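Local structure of cell death abnormality protein 2 (Caenorhabditis elegans, 3QWX) at residues A[4-7]-A[13-16]; A[9-14]-A[90-95]; A[23-28]-A[62-67]; A[39-44]-A[50-55]. The protein serves as an SH2-SH3 signalling adaptor of the CRK family, required for cell migration and engulfment of cell corpses, and forms a ternary complex with CED-5 and CED-12. One frame throughout, in Å; residues are numbered along the deposited sequence.

Contact 1. Residues A[4-7]-A[13-16]; sequences NGFD and SFYF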
loop_
_atom_site.group_PDB
_atom_site.type_symbol
_atom_site.label_atom_id
_atom_site.label_comp_id
_atom_site.label_asym_id
_atom_site.label_seq_id
_atom_site.Cartn_x
_atom_site.Cartn_y
_atom_site.Cartn_z
ATOM N N ASN A 4 13.880 3.885 10.044
ATOM C CA ASN A 4 14.083 2.468 9.760
ATOM C C ASN A 4 13.840 2.127 8.276
ATOM O O ASN A 4 14.289 2.860 7.390
ATOM C CB ASN A 4 13.228 1.593 10.692
ATOM C CG ASN A 4 13.415 1.937 12.175
ATOM O OD1 ASN A 4 13.382 3.111 12.565
ATOM N ND2 ASN A 4 13.584 0.903 13.014
ATOM N N GLY A 5 13.127 1.029 8.011
ATOM C CA GLY A 5 13.003 0.487 6.661
ATOM C C GLY A 5 11.903 1.086 5.792
ATOM O O GLY A 5 11.807 0.798 4.590
ATOM N N PHE A 6 11.064 1.912 6.402
ATOM C CA PHE A 6 10.008 2.609 5.693
ATOM C C PHE A 6 9.621 3.834 6.514
ATOM O O PHE A 6 9.968 3.941 7.692
ATOM C CB PHE A 6 8.799 1.691 5.459
ATOM C CG PHE A 6 8.146 1.211 6.731
ATOM C CD1 PHE A 6 7.082 1.918 7.295
ATOM C CD2 PHE A 6 8.591 0.066 7.364
ATOM C CE1 PHE A 6 6.481 1.477 8.462
ATOM C CE2 PHE A 6 7.995 -0.377 8.544
ATOM C CZ PHE A 6 6.946 0.331 9.090
ATOM N N ASP A 7 8.923 4.764 5.878
ATOM C CA ASP A 7 8.456 5.966 6.549
ATOM C C ASP A 7 6.965 5.801 6.838
ATOM O O ASP A 7 6.152 5.760 5.906
ATOM C CB ASP A 7 8.722 7.190 5.668
ATOM C CG ASP A 7 8.262 8.495 6.309
ATOM O OD1 ASP A 7 7.662 8.453 7.407
ATOM O OD2 ASP A 7 8.500 9.566 5.702
ATOM N N SER A 13 1.572 5.249 0.249
ATOM C CA SER A 13 2.388 4.675 -0.819
ATOM C C SER A 13 2.589 3.158 -0.673
ATOM O O SER A 13 3.088 2.508 -1.591
ATOM C CB SER A 13 3.739 5.382 -0.911
ATOM O OG SER A 13 3.567 6.777 -1.112
ATOM N N PHE A 14 2.232 2.585 0.477
ATOM C CA PHE A 14 2.149 1.119 0.540
ATOM C C PHE A 14 0.732 0.599 0.799
ATOM O O PHE A 14 0.531 -0.489 1.356
ATOM C CB PHE A 14 3.211 0.477 1.435
ATOM C CG PHE A 14 3.421 1.155 2.758
ATOM C CD1 PHE A 14 2.546 0.942 3.810
ATOM C CD2 PHE A 14 4.541 1.950 2.969
ATOM C CE1 PHE A 14 2.767 1.544 5.056
ATOM C CE2 PHE A 14 4.774 2.551 4.207
ATOM C CZ PHE A 14 3.881 2.352 5.245
ATOM N N TYR A 15 -0.237 1.396 0.346
ATOM C CA TYR A 15 -1.661 1.114 0.476
ATOM C C TYR A 15 -2.210 0.679 -0.892
ATOM O O TYR A 15 -1.934 1.321 -1.906
ATOM C CB TYR A 15 -2.368 2.370 1.004
ATOM C CG TYR A 15 -3.874 2.370 0.897
ATOM C CD1 TYR A 15 -4.636 1.374 1.478
ATOM C CD2 TYR A 15 -4.533 3.390 0.229
ATOM C CE1 TYR A 15 -6.015 1.380 1.376
ATOM C CE2 TYR A 15 -5.908 3.412 0.127
ATOM C CZ TYR A 15 -6.647 2.407 0.702
ATOM O OH TYR A 15 -8.021 2.430 0.593
ATOM N N PHE A 16 -2.951 -0.428 -0.919
ATOM C CA PHE A 16 -3.403 -1.024 -2.171
ATOM C C PHE A 16 -4.933 -1.110 -2.211
ATOM O O PHE A 16 -5.519 -2.151 -1.924
ATOM C CB PHE A 16 -2.764 -2.402 -2.379
ATOM C CG PHE A 16 -1.261 -2.360 -2.536
ATOM C CD1 PHE A 16 -0.426 -2.304 -1.419
ATOM C CD2 PHE A 16 -0.686 -2.370 -3.792
ATOM C CE1 PHE A 16 0.960 -2.250 -1.565
ATOM C CE2 PHE A 16 0.691 -2.332 -3.945
ATOM C CZ PHE A 16 1.521 -2.268 -2.825
#
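Phe6 CD1 meets Phe14 CZ where the loop ahead of strand 15-16 packs within the SH2 part of this CRK-family adaptor. The chain is a piece of the longer protein, carrying the SH2 domain and the first SH3 domain, and all four contacts described here belong to the SH2 part. Along 4-7, the first residue to engage is Phe6, the side chain of the loop that touches 13-16. Its CB is directed at the opposite segment, and chi1 of 62° sets CG between the backbone N and the carbonyl carbon, from where CD1 can meet the far end of Phe14: CD1 lies 3.8 Å from Phe14 CZ. The two rings are turned almost perpendicular, their planes at 87°, with centroids 5.6 Å apart, and they approach obliquely. Phe38, on strand 37-42, supplies the regular geometry, meeting both rings edge-to-face, while Leu96 of helix 92-98 touches both as well. Lys100 lends Phe6 a cation-pi partner and also donates to its backbone O.

The next residue, Asp7, contributes its backbone to the contact. Its carboxylate serves the chain locally, OD1 accepting from Phe9 N just beyond the segment. On the other side of the contact, Phe14 lies buried, and a backbone hydrogen bond to Met40 ties it to the sheet. Its ring offers its edge to Asp7: there, close to the ring plane, Asp7 O sits 3.9 Å from Phe14 CE2.

Contact 2. Residues A[9-14]-A[90-95]; sequences FEWRSF and PDIPAL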
loop_
_atom_site.group_PDB
_atom_site.type_symbol
_atom_site.label_atom_id
_atom_site.label_comp_id
_atom_site.label_asym_id
_atom_site.label_seq_id
_atom_site.Cartn_x
_atom_site.Cartn_y
_atom_site.Cartn_z
ATOM N N PHE A 9 4.781 7.765 7.987
ATOM C CA PHE A 9 3.933 8.864 7.528
ATOM C C PHE A 9 3.543 8.735 6.049
ATOM O O PHE A 9 2.532 9.285 5.606
ATOM C CB PHE A 9 4.571 10.222 7.844
ATOM C CG PHE A 9 4.661 10.494 9.321
ATOM C CD1 PHE A 9 3.531 10.857 10.039
ATOM C CD2 PHE A 9 5.854 10.327 10.000
ATOM C CE1 PHE A 9 3.609 11.077 11.419
ATOM C CE2 PHE A 9 5.936 10.545 11.377
ATOM C CZ PHE A 9 4.808 10.913 12.077
ATOM N N GLU A 10 4.330 7.976 5.302
ATOM C CA GLU A 10 4.076 7.793 3.871
ATOM C C GLU A 10 3.371 6.472 3.551
ATOM O O GLU A 10 3.588 5.871 2.490
ATOM C CB GLU A 10 5.384 7.911 3.098
ATOM C CG GLU A 10 6.003 9.299 3.202
ATOM C CD GLU A 10 5.034 10.401 2.787
ATOM O OE1 GLU A 10 4.310 10.216 1.775
ATOM O OE2 GLU A 10 4.991 11.448 3.475
ATOM N N TRP A 11 2.494 6.043 4.454
ATOM C CA TRP A 11 1.842 4.741 4.328
ATOM C C TRP A 11 0.896 4.615 3.128
ATOM O O TRP A 11 0.602 3.504 2.677
ATOM C CB TRP A 11 1.106 4.379 5.619
ATOM C CG TRP A 11 -0.059 5.263 5.946
ATOM C CD1 TRP A 11 -0.060 6.336 6.791
ATOM C CD2 TRP A 11 -1.400 5.142 5.450
ATOM N NE1 TRP A 11 -1.317 6.886 6.856
ATOM C CE2 TRP A 11 -2.155 6.178 6.034
ATOM C CE3 TRP A 11 -2.034 4.261 4.563
ATOM C CZ2 TRP A 11 -3.518 6.359 5.756
ATOM C CZ3 TRP A 11 -3.387 4.443 4.293
ATOM C CH2 TRP A 11 -4.111 5.481 4.887
ATOM N N ARG A 12 0.418 5.746 2.620
ATOM C CA ARG A 12 -0.479 5.730 1.465
ATOM C C ARG A 12 0.243 5.219 0.214
ATOM O O ARG A 12 -0.390 4.771 -0.744
ATOM C CB ARG A 12 -1.122 7.107 1.250
ATOM C CG ARG A 12 -2.184 7.446 2.314
ATOM C CD ARG A 12 -2.664 8.882 2.190
ATOM N NE ARG A 12 -3.737 9.223 3.130
ATOM C CZ ARG A 12 -3.550 9.594 4.395
ATOM N NH1 ARG A 12 -2.323 9.647 4.911
ATOM N NH2 ARG A 12 -4.595 9.893 5.159
ATOM N N SER A 13 1.572 5.249 0.249
ATOM C CA SER A 13 2.388 4.675 -0.819
ATOM C C SER A 13 2.589 3.158 -0.673
ATOM O O SER A 13 3.088 2.508 -1.591
ATOM C CB SER A 13 3.739 5.382 -0.911
ATOM O OG SER A 13 3.567 6.777 -1.112
ATOM N N PHE A 14 2.232 2.585 0.477
ATOM C CA PHE A 14 2.149 1.119 0.540
ATOM C C PHE A 14 0.732 0.599 0.799
ATOM O O PHE A 14 0.531 -0.489 1.356
ATOM C CB PHE A 14 3.211 0.477 1.435
ATOM C CG PHE A 14 3.421 1.155 2.758
ATOM C CD1 PHE A 14 2.546 0.942 3.810
ATOM C CD2 PHE A 14 4.541 1.950 2.969
ATOM C CE1 PHE A 14 2.767 1.544 5.056
ATOM C CE2 PHE A 14 4.774 2.551 4.207
ATOM C CZ PHE A 14 3.881 2.352 5.245
ATOM N N PRO A 90 -2.600 6.919 18.335
ATOM C CA PRO A 90 -3.160 8.226 17.971
ATOM C C PRO A 90 -3.496 8.300 16.487
ATOM O O PRO A 90 -4.474 8.945 16.104
ATOM C CB PRO A 90 -2.023 9.195 18.302
ATOM C CG PRO A 90 -1.253 8.510 19.375
ATOM C CD PRO A 90 -1.301 7.046 19.015
ATOM N N ASP A 91 -2.686 7.631 15.670
ATOM C CA ASP A 91 -2.870 7.625 14.223
ATOM C C ASP A 91 -2.231 6.374 13.596
ATOM O O ASP A 91 -1.618 5.558 14.293
ATOM C CB ASP A 91 -2.325 8.927 13.592
ATOM C CG ASP A 91 -0.853 9.234 13.987
ATOM O OD1 ASP A 91 -0.044 8.305 14.211
ATOM O OD2 ASP A 91 -0.492 10.429 14.050
ATOM N N ILE A 92 -2.398 6.222 12.287
ATOM C CA ILE A 92 -1.833 5.089 11.570
ATOM C C ILE A 92 -0.290 5.121 11.522
ATOM O O ILE A 92 0.354 4.082 11.615
ATOM C CB ILE A 92 -2.460 4.948 10.141
ATOM C CG1 ILE A 92 -3.938 4.537 10.245
ATOM C CG2 ILE A 92 -1.685 3.940 9.302
ATOM C CD1 ILE A 92 -4.730 4.655 8.935
ATOM N N PRO A 93 0.317 6.311 11.368
ATOM C CA PRO A 93 1.785 6.251 11.391
ATOM C C PRO A 93 2.329 5.793 12.746
ATOM O O PRO A 93 3.316 5.041 12.797
ATOM C CB PRO A 93 2.195 7.692 11.061
ATOM C CG PRO A 93 1.018 8.208 10.204
ATOM C CD PRO A 93 -0.179 7.626 10.916
ATOM N N ALA A 94 1.687 6.229 13.826
ATOM C CA ALA A 94 2.089 5.821 15.161
ATOM C C ALA A 94 1.962 4.304 15.308
ATOM O O ALA A 94 2.845 3.653 15.863
ATOM C CB ALA A 94 1.259 6.540 16.217
ATOM N N LEU A 95 0.868 3.748 14.788
ATOM C CA LEU A 95 0.639 2.306 14.810
ATOM C C LEU A 95 1.734 1.576 14.050
ATOM O O LEU A 95 2.284 0.600 14.539
ATOM C CB LEU A 95 -0.735 1.968 14.205
ATOM C CG LEU A 95 -1.200 0.505 14.080
ATOM C CD1 LEU A 95 -2.716 0.414 13.993
ATOM C CD2 LEU A 95 -0.544 -0.205 12.893
#
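Trp11 presents one face of its indole to Ile92, and Phe9 lays one face of its ring against Pro93. Over the five-membered ring of Trp11, Ile92 CG2 sits 3.8 Å from the centroid and only 6° off the normal, a nearly vertical CH-pi contact. The opposite face of the indole is covered from within its own segment by Arg12 CG, and the Arg12 guanidinium, in turn, has Trp11 CZ2 over the centre of one face. At the indole edge, near the plane, Pro93 CG approaches Trp11 CD1 at 4.0 Å. Over the Phe9 face, Pro93 CB makes a second CH-pi contact, more tilted at 28° from the normal, with CB 3.6 Å from Phe9 CD1. Pro93 CG also lies 3.7 Å from Phe9 CD1, which gives this one atom a place against both aromatic rings.

These surfaces join the 3-10 turn that runs through 9-13 to the first turn of helix 92-98, one of the two helices that flank the central sheet of an SH2 domain. The helix begins with Asp91 at its N-cap: OD1 accepts from Ala94 N at 2.7 Å, a capping bond that fixes the turn carrying Ile92 and Pro93. Ile92 uses both branches on the indole. CG2 takes the five-membered ring, while the CG1 branch, extended at chi2 (168°), carries CD1 over to Trp11 CZ2 at 3.8 Å. Met40 of strand 37-42 touches both Trp11 and Ile92, and Tyr49 packs edge-to-face with Trp11.

Contact 3. Residues A[23-28]-A[62-67]; sequences EAHKLL and VCHYLI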
loop_
_atom_site.group_PDB
_atom_site.type_symbol
_atom_site.label_atom_id
_atom_site.label_comp_id
_atom_site.label_asym_id
_atom_site.label_seq_id
_atom_site.Cartn_x
_atom_site.Cartn_y
_atom_site.Cartn_z
ATOM N N GLU A 23 -5.946 -11.753 -2.630
ATOM C CA GLU A 23 -4.799 -11.395 -3.447
ATOM C C GLU A 23 -3.587 -11.054 -2.586
ATOM O O GLU A 23 -2.473 -11.507 -2.863
ATOM C CB GLU A 23 -5.099 -10.256 -4.419
ATOM C CG GLU A 23 -3.953 -10.093 -5.412
ATOM C CD GLU A 23 -4.132 -8.963 -6.397
ATOM O OE1 GLU A 23 -5.143 -8.225 -6.312
ATOM O OE2 GLU A 23 -3.238 -8.816 -7.259
ATOM N N ALA A 24 -3.805 -10.251 -1.549
ATOM C CA ALA A 24 -2.739 -9.926 -0.589
ATOM C C ALA A 24 -2.088 -11.165 0.018
ATOM O O ALA A 24 -0.866 -11.237 0.159
ATOM C CB ALA A 24 -3.279 -9.017 0.520
ATOM N N HIS A 25 -2.911 -12.129 0.407
ATOM C CA HIS A 25 -2.417 -13.346 1.043
ATOM C C HIS A 25 -1.524 -14.116 0.070
ATOM O O HIS A 25 -0.448 -14.609 0.427
ATOM C CB HIS A 25 -3.598 -14.224 1.468
ATOM C CG HIS A 25 -3.295 -15.135 2.616
ATOM N ND1 HIS A 25 -2.381 -16.164 2.535
ATOM C CD2 HIS A 25 -3.790 -15.172 3.874
ATOM C CE1 HIS A 25 -2.327 -16.794 3.690
ATOM N NE2 HIS A 25 -3.167 -16.205 4.524
ATOM N N LYS A 26 -1.996 -14.237 -1.162
ATOM C CA LYS A 26 -1.224 -14.883 -2.210
ATOM C C LYS A 26 0.100 -14.154 -2.457
ATOM O O LYS A 26 1.154 -14.776 -2.458
ATOM C CB LYS A 26 -2.037 -14.949 -3.505
ATOM C CG LYS A 26 -1.316 -15.643 -4.655
ATOM C CD LYS A 26 -1.906 -15.229 -6.002
ATOM C CE LYS A 26 -1.075 -15.758 -7.166
ATOM N NZ LYS A 26 -1.779 -15.613 -8.483
ATOM N N LEU A 27 0.048 -12.839 -2.671
ATOM C CA LEU A 27 1.266 -12.079 -2.958
ATOM C C LEU A 27 2.285 -12.162 -1.812
ATOM O O LEU A 27 3.466 -12.428 -2.038
ATOM C CB LEU A 27 0.932 -10.616 -3.279
ATOM C CG LEU A 27 0.112 -10.379 -4.550
ATOM C CD1 LEU A 27 -0.137 -8.886 -4.777
ATOM C CD2 LEU A 27 0.790 -11.009 -5.772
ATOM N N LEU A 28 1.828 -11.936 -0.584
ATOM C CA LEU A 28 2.728 -11.942 0.564
ATOM C C LEU A 28 3.156 -13.355 0.968
ATOM O O LEU A 28 4.158 -13.530 1.671
ATOM C CB LEU A 28 2.125 -11.162 1.743
ATOM C CG LEU A 28 2.251 -9.634 1.609
ATOM C CD1 LEU A 28 1.440 -8.920 2.660
ATOM C CD2 LEU A 28 3.708 -9.174 1.699
ATOM N N VAL A 62 1.125 -15.976 6.495
ATOM C CA VAL A 62 0.635 -14.631 6.263
ATOM C C VAL A 62 -0.506 -14.295 7.225
ATOM O O VAL A 62 -1.459 -15.060 7.338
ATOM C CB VAL A 62 0.207 -14.446 4.779
ATOM C CG1 VAL A 62 -0.348 -13.059 4.552
ATOM C CG2 VAL A 62 1.401 -14.679 3.852
ATOM N N CYS A 63 -0.395 -13.160 7.918
ATOM C CA CYS A 63 -1.429 -12.699 8.854
ATOM C C CYS A 63 -2.058 -11.366 8.430
ATOM O O CYS A 63 -1.407 -10.527 7.813
ATOM C CB CYS A 63 -0.866 -12.553 10.282
ATOM S SG CYS A 63 0.128 -13.940 10.882
ATOM N N HIS A 64 -3.324 -11.189 8.784
ATOM C CA HIS A 64 -4.074 -9.977 8.490
ATOM C C HIS A 64 -4.583 -9.338 9.783
ATOM O O HIS A 64 -5.021 -10.038 10.697
ATOM C CB HIS A 64 -5.277 -10.319 7.608
ATOM C CG HIS A 64 -4.915 -11.019 6.335
ATOM N ND1 HIS A 64 -4.703 -12.380 6.268
ATOM C CD2 HIS A 64 -4.735 -10.547 5.079
ATOM C CE1 HIS A 64 -4.409 -12.716 5.023
ATOM N NE2 HIS A 64 -4.428 -11.624 4.283
ATOM N N TYR A 65 -4.547 -8.010 9.839
ATOM C CA TYR A 65 -4.985 -7.262 11.015
ATOM C C TYR A 65 -5.950 -6.156 10.658
ATOM O O TYR A 65 -5.676 -5.332 9.790
ATOM C CB TYR A 65 -3.786 -6.651 11.741
ATOM C CG TYR A 65 -2.811 -7.706 12.145
ATOM C CD1 TYR A 65 -2.936 -8.355 13.369
ATOM C CD2 TYR A 65 -1.796 -8.092 11.289
ATOM C CE1 TYR A 65 -2.063 -9.343 13.734
ATOM C CE2 TYR A 65 -0.921 -9.075 11.636
ATOM C CZ TYR A 65 -1.054 -9.699 12.865
ATOM O OH TYR A 65 -0.179 -10.690 13.211
ATOM N N LEU A 66 -7.080 -6.137 11.347
ATOM C CA LEU A 66 -8.061 -5.093 11.141
ATOM C C LEU A 66 -7.588 -3.852 11.899
ATOM O O LEU A 66 -7.324 -3.910 13.098
ATOM C CB LEU A 66 -9.416 -5.548 11.674
ATOM C CG LEU A 66 -10.692 -4.901 11.143
ATOM C CD1 LEU A 66 -11.787 -4.954 12.211
ATOM C CD2 LEU A 66 -10.450 -3.483 10.698
ATOM N N ILE A 67 -7.468 -2.739 11.189
ATOM C CA ILE A 67 -7.119 -1.474 11.820
ATOM C C ILE A 67 -8.425 -0.698 11.957
ATOM O O ILE A 67 -8.967 -0.177 10.976
ATOM C CB ILE A 67 -6.083 -0.688 10.988
ATOM C CG1 ILE A 67 -4.769 -1.476 10.874
ATOM C CG2 ILE A 67 -5.861 0.733 11.562
ATOM C CD1 ILE A 67 -3.707 -0.773 10.065
#
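His25 lays its imidazole over Val62, fastening helix 21-29 of the SH2 domain against strand 62-69 of the central sheet. Helix and strand run in roughly opposite directions, at 142°, their axes coming within 8.7 Å. Followed outward, His25 CB already lies in the plane of the His64 ring, at its edge and 3.9 Å from NE2. With chi1 at -154°, CG stands beside the carbonyl carbon and the ring swings toward the strand. On one flank ND1 and CE1 both rest on Val62 CB, CE1 at 3.6 Å; Val62 CB lies 16° off the normal to the His25 ring, a CH-pi contact. On the other flank CD2 is modelled implausibly close to His64, so the detail of that rim-to-rim meeting is doubtful. At the tip, NE2 is 3.5 Å from Val62 O. One turn on, Val62 CG2 packs against the backbone of Leu28, 3.6 Å from its C, and Leu28 CB adds a 4.2 Å contact to the same methyl. Thr52 of strand 49-54 touches both Leu28 and Val62. The dependable part of the contact is thus apolar: Val62, with CB under the imidazole face and CG2 against Leu28, seats the helix on the strand.

Contact 4. Residues A[39-44]-A[50-55]; sequences LMRDSS and SLTVRE. With SO4 (sulfate ion), chain B.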
loop_
_atom_site.group_PDB
_atom_site.type_symbol
_atom_site.label_atom_id
_atom_site.label_comp_id
_atom_site.label_asym_id
_atom_site.label_seq_id
_atom_site.Cartn_x
_atom_site.Cartn_y
_atom_site.Cartn_z
ATOM N N LEU A 39 1.795 -4.908 3.628
ATOM C CA LEU A 39 1.097 -3.877 2.889
ATOM C C LEU A 39 -0.180 -3.510 3.613
ATOM O O LEU A 39 -0.646 -4.240 4.495
ATOM C CB LEU A 39 0.797 -4.330 1.461
ATOM C CG LEU A 39 -0.001 -5.623 1.250
ATOM C CD1 LEU A 39 -1.501 -5.402 1.456
ATOM C CD2 LEU A 39 0.267 -6.137 -0.161
ATOM N N MET A 40 -0.744 -2.371 3.232
ATOM C CA MET A 40 -2.065 -1.997 3.690
ATOM C C MET A 40 -3.041 -2.031 2.528
ATOM O O MET A 40 -2.647 -1.924 1.373
ATOM C CB MET A 40 -2.049 -0.614 4.337
ATOM C CG MET A 40 -1.568 -0.658 5.792
ATOM S SD MET A 40 -1.565 0.992 6.473
ATOM C CE MET A 40 -3.317 1.366 6.522
ATOM N N ARG A 41 -4.311 -2.207 2.856
ATOM C CA ARG A 41 -5.362 -2.349 1.858
ATOM C C ARG A 41 -6.686 -2.067 2.540
ATOM O O ARG A 41 -6.729 -1.841 3.750
ATOM C CB ARG A 41 -5.380 -3.768 1.287
ATOM C CG ARG A 41 -5.609 -4.830 2.337
ATOM C CD ARG A 41 -5.577 -6.243 1.778
ATOM N NE ARG A 41 -5.668 -7.204 2.879
ATOM C CZ ARG A 41 -6.802 -7.524 3.497
ATOM N NH1 ARG A 41 -7.936 -6.970 3.111
ATOM N NH2 ARG A 41 -6.804 -8.389 4.504
ATOM N N ASP A 42 -7.771 -2.108 1.777
ATOM C CA ASP A 42 -9.094 -1.979 2.376
ATOM C C ASP A 42 -9.555 -3.265 3.061
ATOM O O ASP A 42 -9.315 -4.369 2.575
ATOM C CB ASP A 42 -10.105 -1.518 1.322
ATOM C CG ASP A 42 -9.745 -0.167 0.753
ATOM O OD1 ASP A 42 -9.486 0.745 1.558
ATOM O OD2 ASP A 42 -9.687 -0.021 -0.482
ATOM N N SER A 43 -10.212 -3.115 4.205
ATOM C CA SER A 43 -10.873 -4.240 4.848
ATOM C C SER A 43 -12.210 -4.566 4.167
ATOM O O SER A 43 -12.764 -3.744 3.445
ATOM C CB SER A 43 -11.112 -3.922 6.328
ATOM O OG SER A 43 -11.872 -4.928 6.955
ATOM N N SER A 44 -12.731 -5.761 4.419
ATOM C CA SER A 44 -14.085 -6.103 3.990
ATOM C C SER A 44 -15.097 -5.276 4.792
ATOM O O SER A 44 -16.263 -5.143 4.410
ATOM C CB SER A 44 -14.355 -7.605 4.154
ATOM O OG SER A 44 -14.307 -8.015 5.514
ATOM N N SER A 50 -6.904 -2.882 6.460
ATOM C CA SER A 50 -6.306 -4.139 6.847
ATOM C C SER A 50 -4.820 -4.042 6.602
ATOM O O SER A 50 -4.390 -3.526 5.577
ATOM C CB SER A 50 -6.875 -5.293 6.020
ATOM O OG SER A 50 -8.111 -5.728 6.541
ATOM N N LEU A 51 -4.052 -4.536 7.563
ATOM C CA LEU A 51 -2.619 -4.676 7.444
ATOM C C LEU A 51 -2.349 -6.156 7.211
ATOM O O LEU A 51 -2.732 -6.987 8.033
ATOM C CB LEU A 51 -1.953 -4.216 8.750
ATOM C CG LEU A 51 -0.443 -4.352 8.908
ATOM C CD1 LEU A 51 0.318 -3.441 7.942
ATOM C CD2 LEU A 51 -0.056 -4.048 10.342
ATOM N N THR A 52 -1.690 -6.478 6.104
ATOM C CA THR A 52 -1.320 -7.862 5.768
ATOM C C THR A 52 0.209 -8.026 5.788
ATOM O O THR A 52 0.927 -7.243 5.162
ATOM C CB THR A 52 -1.893 -8.295 4.369
ATOM O OG1 THR A 52 -3.310 -8.097 4.349
ATOM C CG2 THR A 52 -1.601 -9.770 4.084
ATOM N N VAL A 53 0.690 -9.040 6.514
ATOM C CA VAL A 53 2.114 -9.210 6.811
ATOM C C VAL A 53 2.582 -10.666 6.638
ATOM O O VAL A 53 1.905 -11.599 7.055
ATOM C CB VAL A 53 2.451 -8.777 8.272
ATOM C CG1 VAL A 53 3.947 -8.541 8.443
ATOM C CG2 VAL A 53 1.689 -7.532 8.663
ATOM N N ARG A 54 3.744 -10.847 6.021
ATOM C CA ARG A 54 4.415 -12.150 5.997
ATOM C C ARG A 54 5.196 -12.264 7.305
ATOM O O ARG A 54 6.144 -11.507 7.535
ATOM C CB ARG A 54 5.378 -12.217 4.810
ATOM C CG ARG A 54 6.242 -13.472 4.738
ATOM C CD ARG A 54 5.430 -14.744 4.565
ATOM N NE ARG A 54 6.301 -15.868 4.215
ATOM C CZ ARG A 54 6.647 -16.181 2.964
ATOM N NH1 ARG A 54 6.181 -15.461 1.950
ATOM N NH2 ARG A 54 7.447 -17.218 2.721
ATOM N N GLU A 55 4.777 -13.183 8.169
ATOM C CA GLU A 55 5.327 -13.257 9.525
ATOM C C GLU A 55 6.075 -14.556 9.793
ATOM O O GLU A 55 6.776 -14.689 10.796
ATOM C CB GLU A 55 4.220 -13.045 10.567
ATOM C CG GLU A 55 3.652 -11.625 10.532
ATOM C CD GLU A 55 2.825 -11.281 11.741
ATOM O OE1 GLU A 55 3.338 -11.374 12.882
ATOM O OE2 GLU A 55 1.658 -10.903 11.553
HETATM S S SO4 B . -10.683 -8.433 5.516
HETATM O O1 SO4 B . -10.521 -7.675 4.277
HETATM O O2 SO4 B . -11.647 -9.505 5.291
HETATM O O3 SO4 B . -9.420 -9.025 5.951
HETATM O O4 SO4 B . -11.146 -7.531 6.560
#
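Arg41 and Ser50 form one rung of an antiparallel hairpin, and Leu39 and Thr52 form another. Both are hydrogen-bonded pairs linked in each direction: Leu39 N to Thr52 O and Thr52 N to Leu39 O are each 2.9 Å, Ser50 N donates to Arg41 O at the same length, and Arg41 N donates to Ser50 O. Between them Met40 and Leu51 make the non-hydrogen-bonded pair.

Apolar packing is modest. Met40 CG meets Leu51 CD1 at 4.0 Å on one face of the sheet; on the other, Leu39 lies alongside Thr52.

Polar side-chain contacts centre on Arg41. Its chain, extended from CG to NE, brings the guanidinium flat over Ser50 CB, while Thr52 OG1 accepts from NE at 2.9 Å within the guanidinium plane. The other two nitrogens grip the sulfate: NH1 to O1 at 2.9 Å and NH2 to O3 at 3.1 Å, both bonds nearly straight (174° and 177°). Ser43 OG donates to O4 at 2.7 Å, Ser44 adds its N and OG, and Arg21 of helix 21-29 supplies another donor.

Arg41 falls in the FLVR-type motif (Phe38-Leu39-Met40-Arg41), so this is probably the phosphotyrosine pocket, as in other SH2 domains. The sulfate, probably from the crystallisation liquor, sits where a phosphate would be expected, with Thr52 orienting the arginine.

Overall arrangement
Contacts 3 and 4 share the central sheet, strand 49-54 pairing with both 37-42 and 62-69, and their centres are only 5 Å apart. Contact 4 is the buried one, rich in hydrogen bonds, several of them to a bound sulfate; contact 3 packs a helix on the same sheet face with apolar and imidazole surfaces, and His64 reaches Thr52 and Arg41 from it. Contacts 1 and 2, partly buried and overlapping at Ser13 and Phe14, rely almost wholly on aromatic packing near helix 92-98. Met40 links them to the hairpin, bonding to Phe14 and Phe16. Contact 2, with 75 residues between its segments, encloses contacts 3 and 4 in sequence.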